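Local coordinates for protein lysine cyclodeaminase (Streptomyces pristinaespiralis, PDB 5YU3) that probably converts L-lysine into L-pipecolic acid with release of ammonia, using a bound NAD, and also recognises L-ornithine and L-2,4-diaminobutyric acid, at residues 50-55 / 60-65; 75-80 / 119-124; 84-87 / 92-95. One frame throughout, in Å; residues are numbered along the deposited sequence.

In the fold
The three contacts lie around one mixed beta sheet. Contact 1 is the hairpin of strands 50-54 and 60-69, with 50-54 at the margin of the sheet within this chain. Contact 2 starts on the next strand, 73-81, and crosses the ligand pocket to helix 115-133. Contact 3 joins helix 85-89 to the start of strand 94-102, the other neighbour of 73-81. It falls between the segments of contact 2 along the chain, while contact 1 precedes both. Their centres are about 14 to 15 Å apart. Contacts 1 and 2 meet the bound proline; contacts 2 and 3 meet NAD. All three touch the second subunit, so this sheet borders both ligand pocket and dimer interface.

Contact 1: 50-55 / 60-65. With PRO (proline), chain G.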
# COMPACT_ATOMS: atom_id res chain seq x y z
N GLY A 50 -3.49 -1.95 -7.09
CA GLY A 50 -4.62 -2.64 -6.51
C GLY A 50 -5.50 -1.66 -5.75
O GLY A 50 -5.11 -0.52 -5.50
N GLY A 51 -6.69 -2.12 -5.40
CA GLY A 51 -7.60 -1.22 -4.71
C GLY A 51 -8.77 -1.92 -4.06
O GLY A 51 -9.02 -3.11 -4.29
N LEU A 52 -9.49 -1.15 -3.25
CA LEU A 52 -10.69 -1.58 -2.54
C LEU A 52 -11.85 -0.70 -2.99
O LEU A 52 -11.81 0.52 -2.80
CB LEU A 52 -10.51 -1.45 -1.02
CG LEU A 52 -9.44 -2.31 -0.33
CD1 LEU A 52 -8.98 -1.66 0.96
CD2 LEU A 52 -9.99 -3.69 -0.06
N GLU A 53 -12.91 -1.32 -3.51
CA GLU A 53 -14.10 -0.56 -3.89
C GLU A 53 -14.89 -0.16 -2.65
O GLU A 53 -14.97 -0.89 -1.67
CB GLU A 53 -14.98 -1.39 -4.83
CG GLU A 53 -14.39 -1.52 -6.23
CD GLU A 53 -15.38 -2.11 -7.23
OE1 GLU A 53 -15.06 -2.09 -8.44
OE2 GLU A 53 -16.46 -2.58 -6.81
N ARG A 54 -15.48 1.04 -2.71
CA ARG A 54 -16.31 1.57 -1.63
C ARG A 54 -17.61 2.08 -2.24
O ARG A 54 -17.57 2.85 -3.21
CB ARG A 54 -15.59 2.70 -0.86
CG ARG A 54 -14.30 2.29 -0.13
CD ARG A 54 -13.51 3.53 0.36
NE ARG A 54 -13.12 4.29 -0.79
CZ ARG A 54 -13.11 5.62 -0.90
NH1 ARG A 54 -13.44 6.42 0.11
NH2 ARG A 54 -12.77 6.13 -2.06
N SER A 55 -18.75 1.68 -1.69
CA SER A 55 -20.02 2.00 -2.33
C SER A 55 -20.69 3.25 -1.78
O SER A 55 -21.49 3.87 -2.50
CB SER A 55 -20.99 0.83 -2.22
OG SER A 55 -21.40 0.66 -0.88
N GLY A 60 -16.82 4.60 -5.10
CA GLY A 60 -15.48 5.11 -5.27
C GLY A 60 -14.49 3.99 -5.03
O GLY A 60 -14.89 2.82 -4.94
N ILE A 61 -13.20 4.31 -4.94
CA ILE A 61 -12.18 3.27 -4.80
C ILE A 61 -10.98 3.88 -4.09
O ILE A 61 -10.73 5.08 -4.18
CB ILE A 61 -11.81 2.65 -6.17
CG1 ILE A 61 -11.00 1.35 -5.98
CG2 ILE A 61 -11.06 3.64 -7.07
CD1 ILE A 61 -10.82 0.54 -7.27
N TRP A 62 -10.26 3.04 -3.36
CA TRP A 62 -9.06 3.46 -2.66
C TRP A 62 -7.95 2.50 -3.07
O TRP A 62 -8.11 1.28 -2.97
CB TRP A 62 -9.29 3.45 -1.14
CG TRP A 62 -8.13 3.99 -0.38
CD1 TRP A 62 -7.89 5.30 -0.07
CD2 TRP A 62 -7.05 3.24 0.16
NE1 TRP A 62 -6.71 5.41 0.64
CE2 TRP A 62 -6.18 4.16 0.79
CE3 TRP A 62 -6.72 1.88 0.18
CZ2 TRP A 62 -5.00 3.75 1.43
CZ3 TRP A 62 -5.55 1.48 0.82
CH2 TRP A 62 -4.71 2.42 1.43
N GLU A 63 -6.84 3.05 -3.55
CA GLU A 63 -5.84 2.25 -4.25
C GLU A 63 -4.45 2.42 -3.66
O GLU A 63 -4.12 3.45 -3.06
CB GLU A 63 -5.81 2.58 -5.74
CG GLU A 63 -7.13 2.26 -6.44
CD GLU A 63 -7.17 2.74 -7.88
OE1 GLU A 63 -6.91 3.93 -8.13
OE2 GLU A 63 -7.46 1.92 -8.77
N TRP A 64 -3.62 1.40 -3.88
CA TRP A 64 -2.21 1.41 -3.56
C TRP A 64 -1.42 1.21 -4.85
O TRP A 64 -1.77 0.37 -5.68
CB TRP A 64 -1.86 0.32 -2.53
CG TRP A 64 -2.45 -1.03 -2.83
CD1 TRP A 64 -1.87 -2.03 -3.56
CD2 TRP A 64 -3.73 -1.53 -2.41
NE1 TRP A 64 -2.71 -3.12 -3.62
CE2 TRP A 64 -3.85 -2.84 -2.92
CE3 TRP A 64 -4.78 -0.99 -1.65
CZ2 TRP A 64 -4.99 -3.63 -2.70
CZ3 TRP A 64 -5.91 -1.79 -1.43
CH2 TRP A 64 -6.00 -3.08 -1.96
N MET A 65 -0.37 2.01 -5.02
CA MET A 65 0.40 2.08 -6.26
C MET A 65 1.89 2.05 -5.93
O MET A 65 2.50 3.09 -5.66
CB MET A 65 0.04 3.33 -7.06
CG MET A 65 -1.45 3.48 -7.29
SD MET A 65 -1.98 5.02 -8.07
CE MET A 65 -0.94 5.06 -9.54
N PRO G . -6.08 6.95 -10.81
CA PRO G . -5.49 7.99 -9.81
C PRO G . -3.94 7.92 -9.81
O PRO G . -3.42 8.46 -8.82
CB PRO G . -6.02 7.64 -8.69
CG PRO G . -7.50 7.17 -9.11
CD PRO G . -7.50 7.01 -10.39
OXT PRO G . -3.24 7.41 -10.76
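A beta hairpin joins strand 50-54 to strand 60-69, with Gly50 opposite Trp64, Leu52 opposite Trp62 and Arg54 opposite Gly60 as antiparallel hydrogen-bonded pairs. Each pair has two backbone bonds; the shortest runs from Gly60 N to Arg54 O (2.7 Å). Trp64 turns its CG between the backbone N and the carbonyl carbon (chi1 47°). This lays the indole back across the partner strand. One face covers the Gly50-Gly51 backbone, and Gly51 CA sits 3.9 Å from the centroid of the six-membered ring, a CH-pi contact. Gly50 has no side chain to hold the indole off. Leu52 CG meets the same ring at its edge, 3.7 Å from Trp64 CZ3. Arg54 bends at chi3 (-62°) and returns over the hairpin. Its NH2 makes a weak bond to Ile61 O (3.1 Å), at the edge of the guanidinium, while NH1 binds Asp103 O of the second subunit. Arg54 NE is buried without a polar partner, 3.9 Å from Trp62 CB. Glu63 lies on the face of Glu53 and Ile61, and its carboxylate lines the proline pocket. Its OE1 is 3.4 Å from CG of the bound proline, and OE2 forms a salt bridge with Arg49. Strand 73-81 continues the sheet beyond 60-69, and Trp62 and Trp64 pack against Tyr101 and Trp64 of the second subunit.

Contact 2: 75-80 / 119-124; sequences TLKTVG and ALRTGA. With NAD (nicotinamide-adenine-dinucleotide), chain F; PRO (proline), chain G.
Lys77 sets out from its strand with CG trans to the backbone N (chi1 -178°), then bends at chi3 to carry NZ toward Arg121. The arginine comes from the opposite direction. Its CG lies between the backbone N and the carbonyl carbon (chi1 57°), and further bends fold the guanidinium toward the ligands. Lys77 NZ ends over one face of this group, 3.2 Å from Arg121 NH2. The two groups meet on the carboxylate of the bound proline. Lys77 NZ binds its O atom at 2.6 Å, and Arg121 NH2 binds its OXT at 2.8 Å, with OXT at the edge of the guanidinium. Asp308 adds a second anion, forming salt bridges with both Lys77 NZ and Arg121 NE. This is the proline pocket, probably the active site, between strand 73-81 and helix 115-133. Proline is the product expected from L-ornithine, so the pair probably grips substrate carboxylates in the same way. The other terminal nitrogen, Arg121 NH1, reaches the NAD carboxamide through a weak bond to O7N (2.7 Å). It also bonds to Thr122 OG1 (2.9 Å), which lies 29° out of the guanidinium plane. Thr122 OG1 sits 3.2 Å from NAD C4N, the hydride-carrying carbon of the nicotinamide. NAD C4N is 3.7 Å from CA of the bound proline. Val79 CG1 packs on the proline CB at 3.9 Å.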
# COMPACT_ATOMS: atom_id res chain seq x y z
N THR A 75 8.65 3.51 -3.95
CA THR A 75 7.63 4.53 -3.79
C THR A 75 6.28 3.85 -3.64
O THR A 75 5.99 2.88 -4.35
CB THR A 75 7.60 5.47 -5.00
OG1 THR A 75 8.86 6.15 -5.10
CG2 THR A 75 6.48 6.50 -4.87
N LEU A 76 5.46 4.33 -2.71
CA LEU A 76 4.08 3.87 -2.62
C LEU A 76 3.15 5.07 -2.56
O LEU A 76 3.23 5.87 -1.62
CB LEU A 76 3.86 2.97 -1.39
CG LEU A 76 2.48 2.29 -1.34
CD1 LEU A 76 2.37 1.12 -2.32
CD2 LEU A 76 2.12 1.82 0.07
N LYS A 77 2.23 5.18 -3.52
CA LYS A 77 1.16 6.15 -3.39
C LYS A 77 -0.11 5.45 -2.94
O LYS A 77 -0.48 4.40 -3.48
CB LYS A 77 0.91 6.94 -4.68
CG LYS A 77 -0.21 7.98 -4.45
CD LYS A 77 -0.30 9.03 -5.56
CE LYS A 77 -1.25 8.58 -6.66
NZ LYS A 77 -1.23 9.52 -7.81
N THR A 78 -0.75 6.02 -1.92
CA THR A 78 -2.05 5.59 -1.45
C THR A 78 -3.02 6.72 -1.78
O THR A 78 -2.76 7.88 -1.43
CB THR A 78 -2.03 5.32 0.05
OG1 THR A 78 -1.33 6.38 0.72
CG2 THR A 78 -1.33 4.00 0.35
N VAL A 79 -4.10 6.40 -2.47
CA VAL A 79 -4.94 7.46 -3.01
C VAL A 79 -6.38 6.98 -3.11
O VAL A 79 -6.65 5.87 -3.58
CB VAL A 79 -4.39 7.94 -4.38
CG1 VAL A 79 -4.22 6.75 -5.34
CG2 VAL A 79 -5.31 9.00 -4.96
N GLY A 80 -7.30 7.82 -2.66
CA GLY A 80 -8.72 7.55 -2.79
C GLY A 80 -9.35 8.33 -3.92
O GLY A 80 -8.94 9.44 -4.24
N ALA A 119 -2.27 15.82 -9.24
CA ALA A 119 -2.78 16.75 -10.25
C ALA A 119 -1.68 17.20 -11.19
O ALA A 119 -1.89 17.31 -12.41
CB ALA A 119 -3.45 17.95 -9.57
N LEU A 120 -0.48 17.46 -10.65
CA LEU A 120 0.64 17.91 -11.48
C LEU A 120 1.06 16.83 -12.47
O LEU A 120 1.21 17.11 -13.67
CB LEU A 120 1.83 18.30 -10.60
CG LEU A 120 1.58 19.55 -9.74
CD1 LEU A 120 2.79 19.82 -8.82
CD2 LEU A 120 1.28 20.77 -10.60
N ARG A 121 1.31 15.60 -12.00
CA ARG A 121 1.86 14.62 -12.93
C ARG A 121 0.80 14.11 -13.91
O ARG A 121 1.15 13.61 -14.99
CB ARG A 121 2.53 13.45 -12.17
CG ARG A 121 1.69 12.66 -11.16
CD ARG A 121 0.67 11.76 -11.86
NE ARG A 121 0.47 10.48 -11.19
CZ ARG A 121 -0.58 9.68 -11.40
NH1 ARG A 121 -1.56 10.05 -12.24
NH2 ARG A 121 -0.65 8.51 -10.76
N THR A 122 -0.48 14.25 -13.57
CA THR A 122 -1.55 13.85 -14.48
C THR A 122 -1.70 14.86 -15.61
O THR A 122 -1.87 14.47 -16.78
CB THR A 122 -2.86 13.70 -13.70
OG1 THR A 122 -2.65 12.76 -12.64
CG2 THR A 122 -3.98 13.17 -14.59
N GLY A 123 -1.62 16.16 -15.29
CA GLY A 123 -1.50 17.15 -16.34
C GLY A 123 -0.25 16.95 -17.17
O GLY A 123 -0.29 17.03 -18.40
N ALA A 124 0.88 16.68 -16.51
CA ALA A 124 2.13 16.51 -17.23
C ALA A 124 2.06 15.35 -18.21
O ALA A 124 2.57 15.45 -19.33
CB ALA A 124 3.29 16.30 -16.25
PA NAD F . -13.45 15.99 -9.51
O1A NAD F . -14.56 15.44 -8.67
O2A NAD F . -12.65 17.18 -9.02
O5B NAD F . -14.08 16.45 -10.92
C5B NAD F . -14.84 15.53 -11.70
C4B NAD F . -15.89 16.34 -12.44
O4B NAD F . -16.57 15.50 -13.38
C3B NAD F . -16.97 16.88 -11.50
O3B NAD F . -17.01 18.32 -11.56
C2B NAD F . -18.25 16.27 -12.02
O2B NAD F . -19.39 17.13 -11.93
C1B NAD F . -17.90 16.00 -13.46
N9A NAD F . -18.73 15.00 -14.17
C8A NAD F . -19.27 13.85 -13.69
N7A NAD F . -19.94 13.19 -14.68
C5A NAD F . -19.82 13.93 -15.81
C6A NAD F . -20.27 13.84 -17.21
N6A NAD F . -21.01 12.79 -17.64
N1A NAD F . -19.89 14.83 -18.06
C2A NAD F . -19.16 15.89 -17.68
N3A NAD F . -18.72 16.05 -16.41
C4A NAD F . -19.01 15.11 -15.47
O3 NAD F . -12.45 14.76 -9.84
PN NAD F . -11.01 14.84 -10.55
O1N NAD F . -11.05 15.94 -11.59
O2N NAD F . -9.96 14.86 -9.46
O5D NAD F . -10.91 13.40 -11.27
C5D NAD F . -11.65 13.13 -12.46
C4D NAD F . -11.29 11.74 -12.96
O4D NAD F . -9.89 11.66 -13.21
C3D NAD F . -11.59 10.66 -11.93
O3D NAD F . -12.05 9.48 -12.61
C2D NAD F . -10.23 10.36 -11.34
O2D NAD F . -10.16 9.08 -10.71
C1D NAD F . -9.38 10.48 -12.58
N1N NAD F . -7.95 10.63 -12.35
C2N NAD F . -7.11 10.10 -13.25
C3N NAD F . -5.73 10.20 -13.09
C7N NAD F . -4.84 9.61 -14.13
O7N NAD F . -3.65 9.48 -13.91
N7N NAD F . -5.38 9.27 -15.31
C4N NAD F . -5.21 10.91 -12.00
C5N NAD F . -6.11 11.47 -11.10
C6N NAD F . -7.48 11.34 -11.30
N PRO G . -6.08 6.95 -10.81
CA PRO G . -5.49 7.99 -9.81
C PRO G . -3.94 7.92 -9.81
O PRO G . -3.42 8.46 -8.82
CB PRO G . -6.02 7.64 -8.69
CG PRO G . -7.50 7.17 -9.11
CD PRO G . -7.50 7.01 -10.39
OXT PRO G . -3.24 7.41 -10.76

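Contact 3: 84-87 / 92-95; sequences ANPA and PTIL. With NAD (nicotinamide-adenine-dinucleotide), chain F.
Asn85 reaches across to the backbone of Pro92 with its amide nitrogen, ND2, which bonds to Pro92 O at 2.8 Å. The bond is nearly straight at 165°. Pro92 O lies in the plane of the Asn85 amide, while ND2 is tilted from the carbonyl plane. A chi1 of -94°, away from the usual staggered values, lays the side chain against Pro92, and its CB also comes within 3.3 Å of Pro92 O. ND2 has a second acceptor, Thr105 O of the second subunit. Two carbonyls thus hold the amide in place, and Leu95 CD2 packs on ND2 at 4.0 Å. An alanine here takes away the amide, and Pro92 O and Thr105 O of the second subunit would probably be left without this shared donor, setting the loop before strand 94-102 freer to shift. Helix 85-89 belongs to the connection between antiparallel strands 73-81 and 94-102 of the mixed sheet. The contact therefore fastens this short helix to the loop residues leading into strand 94-102, beside the NAD pyrophosphate. Thr93 carries OG1 trans to its carbonyl carbon (chi1 -71°), which directs the hydroxyl to the cofactor pyrophosphate. OG1 donates to NAD O1A at 2.6 Å. The ring of Pro86 packs beside the same oxygen, with CD 3.2 Å from Thr93 OG1. One step along, Ile94 turns away from the helix and lines the cofactor site. Its CG1 lies 3.4 Å from NAD O2N on the other phosphate, and its CD1 is 3.7 Å from O2D of the nicotinamide ribose.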
# COMPACT_ATOMS: atom_id res chain seq x y z
N ALA A 84 -18.06 12.06 -4.14
CA ALA A 84 -18.93 12.91 -3.35
C ALA A 84 -18.16 13.83 -2.42
O ALA A 84 -18.78 14.66 -1.74
CB ALA A 84 -19.91 12.07 -2.53
N ASN A 85 -16.82 13.72 -2.36
CA ASN A 85 -16.05 14.55 -1.44
C ASN A 85 -16.30 16.04 -1.62
O ASN A 85 -16.54 16.73 -0.61
CB ASN A 85 -14.55 14.24 -1.58
CG ASN A 85 -14.08 13.19 -0.58
OD1 ASN A 85 -14.88 12.60 0.13
ND2 ASN A 85 -12.77 12.95 -0.54
N PRO A 86 -16.26 16.61 -2.83
CA PRO A 86 -16.41 18.08 -2.94
C PRO A 86 -17.75 18.58 -2.41
O PRO A 86 -17.77 19.49 -1.57
CB PRO A 86 -16.23 18.33 -4.45
CG PRO A 86 -15.32 17.07 -4.88
CD PRO A 86 -15.80 16.07 -4.17
N ALA A 87 -18.85 17.98 -2.86
CA ALA A 87 -20.18 18.46 -2.49
C ALA A 87 -20.50 18.17 -1.03
O ALA A 87 -21.10 19.01 -0.34
CB ALA A 87 -21.24 17.83 -3.40
N PRO A 92 -11.29 17.29 -1.73
CA PRO A 92 -11.09 16.87 -3.11
C PRO A 92 -11.51 15.42 -3.30
O PRO A 92 -11.41 14.59 -2.40
CB PRO A 92 -9.58 17.05 -3.33
CG PRO A 92 -9.00 17.09 -1.84
CD PRO A 92 -9.95 17.56 -1.08
N THR A 93 -12.03 15.15 -4.51
CA THR A 93 -12.34 13.77 -4.88
C THR A 93 -11.12 12.87 -4.78
O THR A 93 -11.21 11.74 -4.27
CB THR A 93 -12.91 13.75 -6.30
OG1 THR A 93 -14.22 14.33 -6.29
CG2 THR A 93 -12.98 12.32 -6.86
N ILE A 94 -9.97 13.35 -5.27
CA ILE A 94 -8.71 12.61 -5.22
C ILE A 94 -7.96 13.06 -3.97
O ILE A 94 -7.55 14.22 -3.86
CB ILE A 94 -7.87 12.83 -6.48
CG1 ILE A 94 -8.60 12.28 -7.73
CG2 ILE A 94 -6.48 12.21 -6.34
CD1 ILE A 94 -8.87 10.78 -7.67
N LEU A 95 -7.78 12.14 -3.03
CA LEU A 95 -7.13 12.42 -1.75
C LEU A 95 -6.09 11.33 -1.53
O LEU A 95 -6.44 10.15 -1.45
CB LEU A 95 -8.17 12.44 -0.63
CG LEU A 95 -7.97 13.16 0.70
CD1 LEU A 95 -7.31 14.52 0.48
CD2 LEU A 95 -9.32 13.28 1.41
PA NAD F . -13.45 15.99 -9.51
O1A NAD F . -14.56 15.44 -8.67
O2A NAD F . -12.65 17.18 -9.02
O5B NAD F . -14.08 16.45 -10.92
C5B NAD F . -14.84 15.53 -11.70
C4B NAD F . -15.89 16.34 -12.44
O4B NAD F . -16.57 15.50 -13.38
C3B NAD F . -16.97 16.88 -11.50
O3B NAD F . -17.01 18.32 -11.56
C2B NAD F . -18.25 16.27 -12.02
O2B NAD F . -19.39 17.13 -11.93
C1B NAD F . -17.90 16.00 -13.46
N9A NAD F . -18.73 15.00 -14.17
C8A NAD F . -19.27 13.85 -13.69
N7A NAD F . -19.94 13.19 -14.68
C5A NAD F . -19.82 13.93 -15.81
C6A NAD F . -20.27 13.84 -17.21
N6A NAD F . -21.01 12.79 -17.64
N1A NAD F . -19.89 14.83 -18.06
C2A NAD F . -19.16 15.89 -17.68
N3A NAD F . -18.72 16.05 -16.41
C4A NAD F . -19.01 15.11 -15.47
O3 NAD F . -12.45 14.76 -9.84
PN NAD F . -11.01 14.84 -10.55
O1N NAD F . -11.05 15.94 -11.59
O2N NAD F . -9.96 14.86 -9.46
O5D NAD F . -10.91 13.40 -11.27
C5D NAD F . -11.65 13.13 -12.46
C4D NAD F . -11.29 11.74 -12.96
O4D NAD F . -9.89 11.66 -13.21
C3D NAD F . -11.59 10.66 -11.93
O3D NAD F . -12.05 9.48 -12.61
C2D NAD F . -10.23 10.36 -11.34
O2D NAD F . -10.16 9.08 -10.71
C1D NAD F . -9.38 10.48 -12.58
N1N NAD F . -7.95 10.63 -12.35
C2N NAD F . -7.11 10.10 -13.25
C3N NAD F . -5.73 10.20 -13.09
C7N NAD F . -4.84 9.61 -14.13
O7N NAD F . -3.65 9.48 -13.91
N7N NAD F . -5.38 9.27 -15.31
C4N NAD F . -5.21 10.91 -12.00
C5N NAD F . -6.11 11.47 -11.10
C6N NAD F . -7.48 11.34 -11.30